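Local coordinates for protein mannonate dehydratase (Streptococcus suis, PDB 3BDK) that probably catalyses the dehydration of D-mannonate to 2-dehydro-3-deoxy-D-gluconate, using ferrous iron or manganese, in the pathway of pentose and glucuronate interconversion, at residues F25-K30 and K71-A76; P43-I48 and L352-F357; A101-Y106 and I202-P207; D193-L198 and L244-S249. All blocks are in the same frame, centred on the assembly; numbering follows the deposited sequence.

Interaction 1 of 4, residues F25-K30 and K71-A76. With DNO (D-mannose), chain C.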
loop_
_atom_site.group_PDB
_atom_site.type_symbol
_atom_site.label_atom_id
_atom_site.label_comp_id
_atom_site.label_asym_id
_atom_site.label_seq_id
_atom_site.Cartn_x
_atom_site.Cartn_y
_atom_site.Cartn_z
ATOM N N PHE A 25 -13.421 -3.763 -1.564
ATOM C CA PHE A 25 -13.289 -2.422 -2.114
ATOM C C PHE A 25 -14.634 -1.951 -2.659
ATOM O O PHE A 25 -15.283 -2.658 -3.430
ATOM C CB PHE A 25 -12.261 -2.468 -3.254
ATOM C CG PHE A 25 -11.476 -1.212 -3.445
ATOM C CD1 PHE A 25 -11.792 -0.337 -4.467
ATOM C CD2 PHE A 25 -10.375 -0.924 -2.642
ATOM C CE1 PHE A 25 -11.044 0.822 -4.670
ATOM C CE2 PHE A 25 -9.621 0.238 -2.843
ATOM C CZ PHE A 25 -9.956 1.101 -3.845
ATOM N N ARG A 26 -15.057 -0.753 -2.284
ATOM C CA ARG A 26 -16.379 -0.299 -2.679
ATOM C C ARG A 26 -16.400 0.151 -4.124
ATOM O O ARG A 26 -15.504 0.870 -4.559
ATOM C CB ARG A 26 -16.873 0.825 -1.769
ATOM C CG ARG A 26 -18.352 1.109 -1.895
ATOM C CD ARG A 26 -18.812 1.970 -0.761
ATOM N NE ARG A 26 -20.178 2.458 -0.921
ATOM C CZ ARG A 26 -20.857 3.059 0.052
ATOM N NH1 ARG A 26 -20.278 3.235 1.230
ATOM N NH2 ARG A 26 -22.105 3.479 -0.150
ATOM N N TRP A 27 -17.419 -0.284 -4.863
ATOM C CA TRP A 27 -17.627 0.162 -6.239
ATOM C C TRP A 27 -19.055 0.695 -6.409
ATOM O O TRP A 27 -20.027 0.021 -6.078
ATOM C CB TRP A 27 -17.306 -0.970 -7.229
ATOM C CG TRP A 27 -17.398 -0.559 -8.687
ATOM C CD1 TRP A 27 -16.585 0.326 -9.354
ATOM C CD2 TRP A 27 -18.360 -1.016 -9.647
ATOM N NE1 TRP A 27 -16.987 0.445 -10.667
ATOM C CE2 TRP A 27 -18.070 -0.363 -10.875
ATOM C CE3 TRP A 27 -19.441 -1.915 -9.589
ATOM C CZ2 TRP A 27 -18.816 -0.576 -12.030
ATOM C CZ3 TRP A 27 -20.190 -2.126 -10.742
ATOM C CH2 TRP A 27 -19.872 -1.456 -11.948
ATOM N N TYR A 28 -19.168 1.914 -6.923
ATOM C CA TYR A 28 -20.460 2.603 -7.018
ATOM C C TYR A 28 -21.294 2.306 -8.279
ATOM O O TYR A 28 -22.132 3.125 -8.691
ATOM C CB TYR A 28 -20.272 4.120 -6.819
ATOM C CG TYR A 28 -20.146 4.486 -5.360
ATOM C CD1 TYR A 28 -18.951 4.269 -4.665
ATOM C CD2 TYR A 28 -21.232 5.018 -4.661
ATOM C CE1 TYR A 28 -18.841 4.587 -3.309
ATOM C CE2 TYR A 28 -21.130 5.340 -3.310
ATOM C CZ TYR A 28 -19.933 5.120 -2.637
ATOM O OH TYR A 28 -19.834 5.438 -1.293
ATOM N N GLY A 29 -21.085 1.135 -8.874
ATOM C CA GLY A 29 -21.832 0.756 -10.067
ATOM C C GLY A 29 -21.257 1.306 -11.359
ATOM O O GLY A 29 -20.265 2.048 -11.357
ATOM N N LYS A 30 -21.886 0.918 -12.468
ATOM C CA LYS A 30 -21.517 1.357 -13.824
ATOM C C LYS A 30 -21.068 2.829 -13.860
ATOM O O LYS A 30 -20.182 3.199 -14.638
ATOM C CB LYS A 30 -22.707 1.135 -14.774
ATOM C CG LYS A 30 -22.368 0.883 -16.258
ATOM C CD LYS A 30 -23.653 0.840 -17.117
ATOM C CE LYS A 30 -23.487 0.003 -18.405
ATOM N NZ LYS A 30 -24.730 -0.068 -19.258
ATOM N N LYS A 71 -23.405 -9.800 -12.146
ATOM C CA LYS A 71 -22.938 -10.309 -13.433
ATOM C C LYS A 71 -21.858 -9.381 -13.983
ATOM O O LYS A 71 -20.870 -9.844 -14.568
ATOM C CB LYS A 71 -24.097 -10.459 -14.428
ATOM C CG LYS A 71 -23.840 -11.463 -15.562
ATOM C CD LYS A 71 -25.148 -11.848 -16.270
ATOM C CE LYS A 71 -24.917 -12.312 -17.713
ATOM N NZ LYS A 71 -24.615 -11.189 -18.666
ATOM N N MET A 72 -22.039 -8.078 -13.761
ATOM C CA MET A 72 -21.077 -7.075 -14.206
ATOM C C MET A 72 -19.738 -7.239 -13.496
ATOM O O MET A 72 -18.700 -6.858 -14.036
ATOM C CB MET A 72 -21.627 -5.665 -13.998
ATOM C CG MET A 72 -21.208 -4.683 -15.088
ATOM S SD MET A 72 -21.954 -3.035 -14.980
ATOM C CE MET A 72 -23.673 -3.393 -15.362
ATOM N N VAL A 73 -19.768 -7.834 -12.305
ATOM C CA VAL A 73 -18.583 -7.997 -11.471
ATOM C C VAL A 73 -17.954 -9.374 -11.616
ATOM O O VAL A 73 -16.734 -9.491 -11.630
ATOM C CB VAL A 73 -18.899 -7.694 -9.979
ATOM C CG1 VAL A 73 -17.793 -8.172 -9.056
ATOM C CG2 VAL A 73 -19.153 -6.206 -9.782
ATOM N N GLU A 74 -18.776 -10.415 -11.722
ATOM C CA GLU A 74 -18.257 -11.788 -11.818
ATOM C C GLU A 74 -17.402 -11.987 -13.076
ATOM O O GLU A 74 -16.424 -12.739 -13.064
ATOM C CB GLU A 74 -19.397 -12.814 -11.760
ATOM C CG GLU A 74 -18.944 -14.257 -11.462
ATOM C CD GLU A 74 -18.708 -14.519 -9.981
ATOM O OE1 GLU A 74 -19.704 -14.610 -9.231
ATOM O OE2 GLU A 74 -17.532 -14.653 -9.573
ATOM N N GLU A 75 -17.773 -11.289 -14.150
ATOM C CA GLU A 75 -17.019 -11.321 -15.407
ATOM C C GLU A 75 -15.640 -10.658 -15.282
ATOM O O GLU A 75 -14.712 -10.995 -16.022
ATOM C CB GLU A 75 -17.815 -10.657 -16.537
ATOM C CG GLU A 75 -18.181 -9.191 -16.285
ATOM C CD GLU A 75 -18.573 -8.435 -17.553
ATOM O OE1 GLU A 75 -17.876 -8.586 -18.582
ATOM O OE2 GLU A 75 -19.572 -7.674 -17.518
ATOM N N ALA A 76 -15.522 -9.727 -14.340
ATOM C CA ALA A 76 -14.293 -8.966 -14.143
ATOM C C ALA A 76 -13.256 -9.697 -13.278
ATOM O O ALA A 76 -12.180 -9.163 -13.003
ATOM C CB ALA A 76 -14.610 -7.576 -13.582
HETATM C C1 DNO C . -19.438 7.625 5.146
HETATM C C2 DNO C . -19.104 6.572 4.076
HETATM C C3 DNO C . -19.973 6.653 2.781
HETATM C C4 DNO C . -21.534 6.593 2.838
HETATM C C5 DNO C . -22.230 5.633 3.850
HETATM C C6 DNO C . -23.595 5.204 3.298
HETATM O O1 DNO C . -18.693 7.790 6.113
HETATM O O2 DNO C . -19.121 5.253 4.649
HETATM O O3 DNO C . -19.554 5.616 1.899
HETATM O O4 DNO C . -22.056 7.923 2.956
HETATM O O5 DNO C . -21.473 4.446 4.134
HETATM O O6 DNO C . -24.616 6.034 3.860
#
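W27 and M72 meet at the rim of the indole: M72 SD lies 4.0 Å from W27 CH2, near the ring plane, an edge-on Met-aromatic contact in which the two side chains cross at about a right angle. W27 reaches helix 63-74 because its CG stands anti to the backbone N (chi1 -176°). M72 runs straight through chi2 and bends at chi3 (-68°). The same sulfur touches the aliphatic part of K30, 4.1 Å from K30 CG, while the lysine chain continues extended to its exposed end. V73 adds its CG2 methyl, 4.3 Å from W27 CE3, approaching the ring obliquely. G29 O lies 3.0 Å above one face of the W27 indole, offset toward its rim, and W27 NE1 is hydrogen-bonded to V34 O. Residues flanking W27 in the chain serve the D-mannose pocket. R26, extended from CG to NE, brings NH1 to sugar O5 in a weak bond of 3.4 Å, with O5 in the guanidinium plane. Sugar O3 donates to Y28 OH at 3.2 Å. Apolar and sulfur contacts thus anchor the loop on the helix through W27, while R26 and Y28 reach the ligand, which Y345 also bonds.

Interaction 2 of 4, residues P43-I48 and L352-F357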
loop_
_atom_site.group_PDB
_atom_site.type_symbol
_atom_site.label_atom_id
_atom_site.label_comp_id
_atom_site.label_asym_id
_atom_site.label_seq_id
_atom_site.Cartn_x
_atom_site.Cartn_y
_atom_site.Cartn_z
ATOM N N PRO A 43 -3.131 -5.592 -6.020
ATOM C CA PRO A 43 -2.691 -6.907 -5.563
ATOM C C PRO A 43 -3.619 -7.408 -4.477
ATOM O O PRO A 43 -4.155 -6.602 -3.717
ATOM C CB PRO A 43 -1.320 -6.628 -4.949
ATOM C CG PRO A 43 -0.848 -5.406 -5.594
ATOM C CD PRO A 43 -2.056 -4.589 -5.929
ATOM N N GLY A 44 -3.817 -8.724 -4.436
ATOM C CA GLY A 44 -4.589 -9.394 -3.381
ATOM C C GLY A 44 -6.069 -9.048 -3.246
ATOM O O GLY A 44 -6.777 -9.635 -2.422
ATOM N N MET A 45 -6.527 -8.098 -4.048
ATOM C CA MET A 45 -7.893 -7.607 -3.967
ATOM C C MET A 45 -8.842 -8.648 -4.506
ATOM O O MET A 45 -8.687 -9.099 -5.648
ATOM C CB MET A 45 -8.035 -6.322 -4.778
ATOM C CG MET A 45 -9.408 -5.679 -4.691
ATOM S SD MET A 45 -9.899 -5.310 -3.003
ATOM C CE MET A 45 -8.847 -3.908 -2.619
ATOM N N GLN A 46 -9.826 -9.019 -3.687
ATOM C CA GLN A 46 -10.780 -10.084 -4.029
ATOM C C GLN A 46 -12.220 -9.577 -4.112
ATOM O O GLN A 46 -12.858 -9.638 -5.173
ATOM C CB GLN A 46 -10.720 -11.223 -3.007
ATOM C CG GLN A 46 -9.339 -11.757 -2.687
ATOM C CD GLN A 46 -9.400 -13.141 -2.083
ATOM O OE1 GLN A 46 -10.158 -13.988 -2.548
ATOM N NE2 GLN A 46 -8.602 -13.384 -1.057
ATOM N N GLY A 47 -12.717 -9.090 -2.975
ATOM C CA GLY A 47 -14.110 -8.726 -2.822
ATOM C C GLY A 47 -14.415 -7.367 -3.391
ATOM O O GLY A 47 -13.600 -6.448 -3.323
ATOM N N ILE A 48 -15.593 -7.236 -3.973
ATOM C CA ILE A 48 -16.093 -5.938 -4.303
ATOM C C ILE A 48 -17.194 -5.644 -3.264
ATOM O O ILE A 48 -17.612 -6.550 -2.532
ATOM C CB ILE A 48 -16.532 -5.874 -5.793
ATOM C CG1 ILE A 48 -16.387 -4.457 -6.352
ATOM C CG2 ILE A 48 -17.942 -6.396 -5.985
ATOM C CD1 ILE A 48 -16.189 -4.416 -7.857
ATOM N N LEU A 352 -3.541 2.322 -1.931
ATOM C CA LEU A 352 -2.358 2.391 -1.046
ATOM C C LEU A 352 -2.642 1.839 0.350
ATOM O O LEU A 352 -1.780 1.172 0.949
ATOM C CB LEU A 352 -1.752 3.804 -0.966
ATOM C CG LEU A 352 -1.069 4.380 -2.220
ATOM C CD1 LEU A 352 -0.669 5.808 -2.009
ATOM C CD2 LEU A 352 0.152 3.589 -2.654
ATOM N N GLY A 353 -3.843 2.114 0.859
ATOM C CA GLY A 353 -4.334 1.485 2.079
ATOM C C GLY A 353 -4.408 -0.031 1.967
ATOM O O GLY A 353 -3.838 -0.758 2.794
ATOM N N ALA A 354 -5.093 -0.520 0.941
ATOM C CA ALA A 354 -5.277 -1.961 0.795
ATOM C C ALA A 354 -3.949 -2.726 0.844
ATOM O O ALA A 354 -3.782 -3.654 1.655
ATOM C CB ALA A 354 -6.039 -2.260 -0.463
ATOM N N THR A 355 -2.982 -2.332 0.014
ATOM C CA THR A 355 -1.685 -3.040 -0.018
ATOM C C THR A 355 -0.934 -2.920 1.308
ATOM O O THR A 355 -0.187 -3.844 1.706
ATOM C CB THR A 355 -0.787 -2.583 -1.185
ATOM O OG1 THR A 355 -0.507 -1.177 -1.080
ATOM C CG2 THR A 355 -1.469 -2.839 -2.514
ATOM N N TYR A 356 -1.141 -1.808 2.008
ATOM C CA TYR A 356 -0.616 -1.669 3.371
ATOM C C TYR A 356 -1.261 -2.697 4.322
ATOM O O TYR A 356 -0.585 -3.245 5.230
ATOM C CB TYR A 356 -0.835 -0.241 3.879
ATOM C CG TYR A 356 -0.637 -0.026 5.364
ATOM C CD1 TYR A 356 0.586 -0.229 5.961
ATOM C CD2 TYR A 356 -1.681 0.436 6.153
ATOM C CE1 TYR A 356 0.759 -0.014 7.326
ATOM C CE2 TYR A 356 -1.529 0.677 7.513
ATOM C CZ TYR A 356 -0.310 0.456 8.099
ATOM O OH TYR A 356 -0.159 0.692 9.448
ATOM N N PHE A 357 -2.552 -2.962 4.119
ATOM C CA PHE A 357 -3.236 -3.995 4.915
ATOM C C PHE A 357 -2.822 -5.419 4.523
ATOM O O PHE A 357 -2.642 -6.263 5.391
ATOM C CB PHE A 357 -4.762 -3.783 4.948
ATOM C CG PHE A 357 -5.173 -2.620 5.791
ATOM C CD1 PHE A 357 -5.159 -2.714 7.177
ATOM C CD2 PHE A 357 -5.507 -1.408 5.210
ATOM C CE1 PHE A 357 -5.484 -1.623 7.971
ATOM C CE2 PHE A 357 -5.838 -0.311 5.988
ATOM C CZ PHE A 357 -5.824 -0.416 7.369
#
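P43 and M45 meet A354 and T355 where the xylose isomerase-like TIM barrel closes on itself: the loop leading into the first barrel strand, 47-50, packs on the long C-terminal helix 348-368. Two apolar touches make up the first shell. T355 CG2 lies against the proline ring, 3.9 Å from P43 CD and 4.1 Å from P43 CG. One residue earlier on the helix, A354 CB receives the terminal methyl of M45, with M45 CE 3.9 Å away. That methyl gets there by folding: CG is anti to the backbone N (chi1 -176°), then the chain bends at chi2 and again at chi3, bringing the end closer to the helix than the start of the side chain would suggest.

The next shell fixes these groups. M45 also packs on F25 and on I39 of helix 36-40. Backbone bonds from Q46 and G47 to M23, and from I48 to E79, set the strand that follows. The second subunit also reaches this contact: its R333 packs on P43 and its Y356 packs on T355. With chi1 at 60°, T355 turns CG2 to the proline, while its OG1 is hydrogen-bonded to T355 OG1 and L352 O of the second subunit.

Interaction 3 of 4, residues A101-Y106 and I202-P207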
loop_
_atom_site.group_PDB
_atom_site.type_symbol
_atom_site.label_atom_id
_atom_site.label_comp_id
_atom_site.label_asym_id
_atom_site.label_seq_id
_atom_site.Cartn_x
_atom_site.Cartn_y
_atom_site.Cartn_z
ATOM N N ALA A 101 -44.821 -1.277 6.129
ATOM C CA ALA A 101 -44.699 -1.457 4.694
ATOM C C ALA A 101 -43.247 -1.233 4.258
ATOM O O ALA A 101 -42.703 -2.011 3.479
ATOM C CB ALA A 101 -45.642 -0.500 3.962
ATOM N N LEU A 102 -42.621 -0.171 4.764
ATOM C CA LEU A 102 -41.232 0.115 4.414
ATOM C C LEU A 102 -40.345 -1.050 4.844
ATOM O O LEU A 102 -39.520 -1.529 4.058
ATOM C CB LEU A 102 -40.779 1.470 4.975
ATOM C CG LEU A 102 -41.575 2.661 4.392
ATOM C CD1 LEU A 102 -41.682 3.817 5.366
ATOM C CD2 LEU A 102 -41.034 3.162 3.070
ATOM N N ILE A 103 -40.571 -1.541 6.061
ATOM C CA ILE A 103 -39.887 -2.736 6.565
ATOM C C ILE A 103 -40.174 -3.955 5.680
ATOM O O ILE A 103 -39.297 -4.804 5.482
ATOM C CB ILE A 103 -40.244 -3.020 8.047
ATOM C CG1 ILE A 103 -39.661 -1.924 8.943
ATOM C CG2 ILE A 103 -39.740 -4.405 8.487
ATOM C CD1 ILE A 103 -40.126 -1.971 10.381
ATOM N N GLU A 104 -41.399 -4.025 5.154
ATOM C CA GLU A 104 -41.762 -5.042 4.161
ATOM C C GLU A 104 -40.808 -5.028 2.971
ATOM O O GLU A 104 -40.125 -6.010 2.693
ATOM C CB GLU A 104 -43.199 -4.846 3.669
ATOM C CG GLU A 104 -44.226 -5.488 4.556
ATOM C CD GLU A 104 -43.828 -6.897 4.943
ATOM O OE1 GLU A 104 -43.520 -7.697 4.024
ATOM O OE2 GLU A 104 -43.813 -7.188 6.165
ATOM N N ASN A 105 -40.763 -3.890 2.293
ATOM C CA ASN A 105 -39.883 -3.698 1.163
ATOM C C ASN A 105 -38.432 -4.005 1.474
ATOM O O ASN A 105 -37.702 -4.483 0.606
ATOM C CB ASN A 105 -40.055 -2.284 0.615
ATOM C CG ASN A 105 -41.346 -2.132 -0.173
ATOM O OD1 ASN A 105 -41.956 -1.064 -0.179
ATOM N ND2 ASN A 105 -41.773 -3.215 -0.839
ATOM N N TYR A 106 -38.042 -3.740 2.726
ATOM C CA TYR A 106 -36.715 -4.066 3.258
ATOM C C TYR A 106 -36.567 -5.581 3.498
ATOM O O TYR A 106 -35.487 -6.132 3.280
ATOM C CB TYR A 106 -36.435 -3.264 4.544
ATOM C CG TYR A 106 -34.962 -3.032 4.835
ATOM C CD1 TYR A 106 -34.194 -4.010 5.465
ATOM C CD2 TYR A 106 -34.336 -1.835 4.481
ATOM C CE1 TYR A 106 -32.846 -3.814 5.728
ATOM C CE2 TYR A 106 -32.967 -1.624 4.742
ATOM C CZ TYR A 106 -32.230 -2.627 5.364
ATOM O OH TYR A 106 -30.883 -2.461 5.640
ATOM N N ILE A 202 -35.001 -4.366 14.216
ATOM C CA ILE A 202 -34.137 -5.533 14.333
ATOM C C ILE A 202 -34.962 -6.813 14.457
ATOM O O ILE A 202 -34.848 -7.709 13.619
ATOM C CB ILE A 202 -33.124 -5.388 15.509
ATOM C CG1 ILE A 202 -32.020 -4.377 15.166
ATOM C CG2 ILE A 202 -32.510 -6.713 15.893
ATOM C CD1 ILE A 202 -31.253 -4.629 13.848
ATOM N N LYS A 203 -35.819 -6.899 15.470
ATOM C CA LYS A 203 -36.529 -8.161 15.683
ATOM C C LYS A 203 -37.466 -8.460 14.535
ATOM O O LYS A 203 -37.818 -9.607 14.320
ATOM C CB LYS A 203 -37.190 -8.285 17.070
ATOM C CG LYS A 203 -38.099 -7.137 17.493
ATOM C CD LYS A 203 -38.632 -7.320 18.925
ATOM C CE LYS A 203 -37.494 -7.439 19.916
ATOM N NZ LYS A 203 -36.366 -6.542 19.523
ATOM N N ALA A 204 -37.824 -7.424 13.786
ATOM C CA ALA A 204 -38.567 -7.578 12.542
ATOM C C ALA A 204 -37.764 -8.318 11.452
ATOM O O ALA A 204 -38.266 -9.287 10.860
ATOM C CB ALA A 204 -39.035 -6.213 12.022
ATOM N N ILE A 205 -36.523 -7.868 11.212
ATOM C CA ILE A 205 -35.757 -8.273 10.026
ATOM C C ILE A 205 -34.798 -9.449 10.203
ATOM O O ILE A 205 -34.383 -10.063 9.218
ATOM C CB ILE A 205 -34.972 -7.082 9.374
ATOM C CG1 ILE A 205 -33.782 -6.649 10.239
ATOM C CG2 ILE A 205 -35.904 -5.919 9.059
ATOM C CD1 ILE A 205 -32.757 -5.826 9.493
ATOM N N LEU A 206 -34.442 -9.771 11.438
ATOM C CA LEU A 206 -33.426 -10.784 11.659
ATOM C C LEU A 206 -33.797 -12.207 11.220
ATOM O O LEU A 206 -33.057 -12.807 10.443
ATOM C CB LEU A 206 -32.874 -10.716 13.082
ATOM C CG LEU A 206 -31.561 -9.925 13.232
ATOM C CD1 LEU A 206 -30.326 -10.820 13.071
ATOM C CD2 LEU A 206 -31.476 -8.724 12.294
ATOM N N PRO A 207 -34.947 -12.744 11.675
ATOM C CA PRO A 207 -35.315 -14.073 11.171
ATOM C C PRO A 207 -35.363 -14.088 9.636
ATOM O O PRO A 207 -34.903 -15.044 9.028
ATOM C CB PRO A 207 -36.721 -14.286 11.746
ATOM C CG PRO A 207 -37.216 -12.899 12.081
ATOM C CD PRO A 207 -35.978 -12.216 12.584
#
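I103 and I205 are the centre of this contact between helices 99-114 and 191-210, two of the helices that surround the barrel. Over the segments 101-106 and 202-207 the axes run nearly parallel, 25° apart, and come within 10.4 Å. On the buried side, I103 CG2 is 4.2 Å from I205 CG2, with the two isoleucine side chains crossing at about a right angle. I103 presents that methyl because CG2 is anti to its backbone N, whereas I205 has chi1 at 72° and puts CG1 between its own N and carbonyl carbon. From there I205 CD1 reaches the buried Y106 at CE1, 4.3 Å away and at an oblique angle to the ring. Y106 is held at its far end by a bond from OH to I86 O, and F201 meets its ring edge-to-face.

Toward solvent the character changes. The partly exposed A204 marks the margin, its CB 4.0 Å from I103 CG2. Beyond it, the exposed E104 and K203 are salt-bridged within their own helices, to K107 and E199, and would probably steady each helix separately. The contacts between the two segments are all apolar, so van der Waals packing joins them.

Interaction 4 of 4, residues D193-L198 and L244-S249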
loop_
_atom_site.group_PDB
_atom_site.type_symbol
_atom_site.label_atom_id
_atom_site.label_comp_id
_atom_site.label_asym_id
_atom_site.label_seq_id
_atom_site.Cartn_x
_atom_site.Cartn_y
_atom_site.Cartn_z
ATOM N N ASP A 193 -36.032 6.450 22.570
ATOM C CA ASP A 193 -36.999 6.315 21.489
ATOM C C ASP A 193 -36.351 5.640 20.283
ATOM O O ASP A 193 -36.959 4.744 19.654
ATOM C CB ASP A 193 -37.548 7.674 21.058
ATOM C CG ASP A 193 -38.405 8.305 22.107
ATOM O OD1 ASP A 193 -38.727 9.505 21.977
ATOM O OD2 ASP A 193 -38.769 7.599 23.063
ATOM N N LEU A 194 -35.125 6.088 19.965
ATOM C CA LEU A 194 -34.387 5.606 18.800
ATOM C C LEU A 194 -33.871 4.203 19.051
ATOM O O LEU A 194 -33.766 3.411 18.123
ATOM C CB LEU A 194 -33.233 6.541 18.447
ATOM C CG LEU A 194 -32.626 6.380 17.052
ATOM C CD1 LEU A 194 -33.618 6.832 15.983
ATOM C CD2 LEU A 194 -31.356 7.154 16.939
ATOM N N TRP A 195 -33.547 3.888 20.297
ATOM C CA TRP A 195 -33.262 2.496 20.638
ATOM C C TRP A 195 -34.486 1.644 20.325
ATOM O O TRP A 195 -34.385 0.663 19.605
ATOM C CB TRP A 195 -32.816 2.333 22.100
ATOM C CG TRP A 195 -31.339 2.582 22.314
ATOM C CD1 TRP A 195 -30.779 3.616 23.001
ATOM C CD2 TRP A 195 -30.240 1.778 21.839
ATOM N NE1 TRP A 195 -29.411 3.503 22.990
ATOM C CE2 TRP A 195 -29.055 2.390 22.277
ATOM C CE3 TRP A 195 -30.147 0.601 21.083
ATOM C CZ2 TRP A 195 -27.793 1.871 21.989
ATOM C CZ3 TRP A 195 -28.888 0.081 20.795
ATOM C CH2 TRP A 195 -27.733 0.712 21.244
ATOM N N ALA A 196 -35.646 2.077 20.816
ATOM C CA ALA A 196 -36.929 1.411 20.562
ATOM C C ALA A 196 -37.267 1.271 19.080
ATOM O O ALA A 196 -37.765 0.238 18.650
ATOM C CB ALA A 196 -38.055 2.138 21.288
ATOM N N ASN A 197 -37.014 2.312 18.302
ATOM C CA ASN A 197 -37.287 2.235 16.893
ATOM C C ASN A 197 -36.411 1.181 16.226
ATOM O O ASN A 197 -36.870 0.469 15.317
ATOM C CB ASN A 197 -37.135 3.607 16.260
ATOM C CG ASN A 197 -38.139 4.607 16.816
ATOM O OD1 ASN A 197 -39.057 4.237 17.541
ATOM N ND2 ASN A 197 -37.969 5.873 16.478
ATOM N N LEU A 198 -35.177 1.052 16.716
ATOM C CA LEU A 198 -34.205 0.121 16.175
ATOM C C LEU A 198 -34.543 -1.288 16.576
ATOM O O LEU A 198 -34.483 -2.201 15.756
ATOM C CB LEU A 198 -32.786 0.450 16.660
ATOM C CG LEU A 198 -31.642 -0.527 16.310
ATOM C CD1 LEU A 198 -31.413 -0.646 14.801
ATOM C CD2 LEU A 198 -30.354 -0.124 17.004
ATOM N N LEU A 244 -25.892 -5.699 20.105
ATOM C CA LEU A 244 -25.785 -7.121 20.014
ATOM C C LEU A 244 -27.019 -7.712 20.707
ATOM O O LEU A 244 -27.762 -8.479 20.085
ATOM C CB LEU A 244 -24.439 -7.592 20.584
ATOM C CG LEU A 244 -23.266 -7.747 19.571
ATOM C CD1 LEU A 244 -23.403 -6.938 18.263
ATOM C CD2 LEU A 244 -21.857 -7.523 20.173
ATOM N N ASN A 245 -27.293 -7.270 21.936
ATOM C CA ASN A 245 -28.321 -7.903 22.769
ATOM C C ASN A 245 -29.769 -7.756 22.315
ATOM O O ASN A 245 -30.634 -8.474 22.808
ATOM C CB ASN A 245 -28.152 -7.515 24.235
ATOM C CG ASN A 245 -26.824 -7.993 24.812
ATOM O OD1 ASN A 245 -26.077 -8.752 24.177
ATOM N ND2 ASN A 245 -26.521 -7.548 26.021
ATOM N N LEU A 246 -30.026 -6.860 21.362
ATOM C CA LEU A 246 -31.361 -6.728 20.743
ATOM C C LEU A 246 -31.848 -8.019 20.074
ATOM O O LEU A 246 -33.042 -8.177 19.784
ATOM C CB LEU A 246 -31.377 -5.601 19.703
ATOM C CG LEU A 246 -31.057 -4.162 20.112
ATOM C CD1 LEU A 246 -30.810 -3.294 18.889
ATOM C CD2 LEU A 246 -32.173 -3.578 20.969
ATOM N N TYR A 247 -30.914 -8.935 19.839
ATOM C CA TYR A 247 -31.158 -10.160 19.098
ATOM C C TYR A 247 -29.841 -10.925 19.092
ATOM O O TYR A 247 -29.087 -10.866 18.114
ATOM C CB TYR A 247 -31.580 -9.825 17.673
ATOM C CG TYR A 247 -32.270 -10.937 16.932
ATOM C CD1 TYR A 247 -31.539 -11.899 16.237
ATOM C CD2 TYR A 247 -33.663 -11.012 16.898
ATOM C CE1 TYR A 247 -32.183 -12.926 15.539
ATOM C CE2 TYR A 247 -34.313 -12.035 16.209
ATOM C CZ TYR A 247 -33.567 -12.987 15.536
ATOM O OH TYR A 247 -34.212 -13.983 14.860
ATOM N N ASP A 248 -29.564 -11.613 20.202
ATOM C CA ASP A 248 -28.302 -12.325 20.401
ATOM C C ASP A 248 -28.127 -13.469 19.399
ATOM O O ASP A 248 -28.320 -14.650 19.717
ATOM C CB ASP A 248 -28.187 -12.840 21.836
ATOM C CG ASP A 248 -26.832 -13.446 22.119
ATOM O OD1 ASP A 248 -25.875 -12.687 22.342
ATOM O OD2 ASP A 248 -26.708 -14.684 22.104
ATOM N N SER A 249 -27.757 -13.090 18.181
ATOM C CA SER A 249 -27.598 -14.022 17.073
ATOM C C SER A 249 -26.434 -13.572 16.203
ATOM O O SER A 249 -26.311 -12.390 15.857
ATOM C CB SER A 249 -28.876 -14.088 16.245
ATOM O OG SER A 249 -28.656 -14.701 14.987
#
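The turn after helix 237-245 packs on helix 191-210 in the outer helical layer of the barrel, bringing L246 against W195 and L198. One methyl, L246 CD1, makes all the close touches. It lies 3.7 Å from L198 CD2 and 3.9 Å from L198 CG, the two leucine side chains crossing at about a right angle. The same CD1 comes to the edge of the W195 ring, near its plane, at 4.3 Å from CZ3. L198 has its CG anti to the backbone N (chi1 173°), which carries its branch toward L246 although the side chain does not start out that way. R242 makes a cation-pi contact with the W195 ring, and A239 also packs on W195, so helix 237-245 holds this tryptophan along with the turn that follows it. L198 in turn touches F243 of that helix and F125. Beyond L246, Y247 packs against I202, L206 and P207 of helix 191-210 before the chain enters strand 252-257.

All four contacts rely on apolar side chains, but their surroundings differ. Interactions 2, 3 and 4 are buried; interaction 1 is partly buried, with an exposed lysine at its margin, and is the one whose segments reach the bound sugar. Interactions 1 and 2 touch directly, F25 against M45 and I48 against both W27 and V73, around the first barrel strand. Interactions 3 and 4 share helix 191-210 and join through Y247, on the other side of the chain's centre from interaction 2. Methionine sulfur and indole give interaction 1 its character; aliphatic methyls and one aromatic ring each serve interactions 3 and 4, while interaction 2 uses a proline, a methionine methyl and two small helix side chains. Interaction 2 alone borders the second subunit.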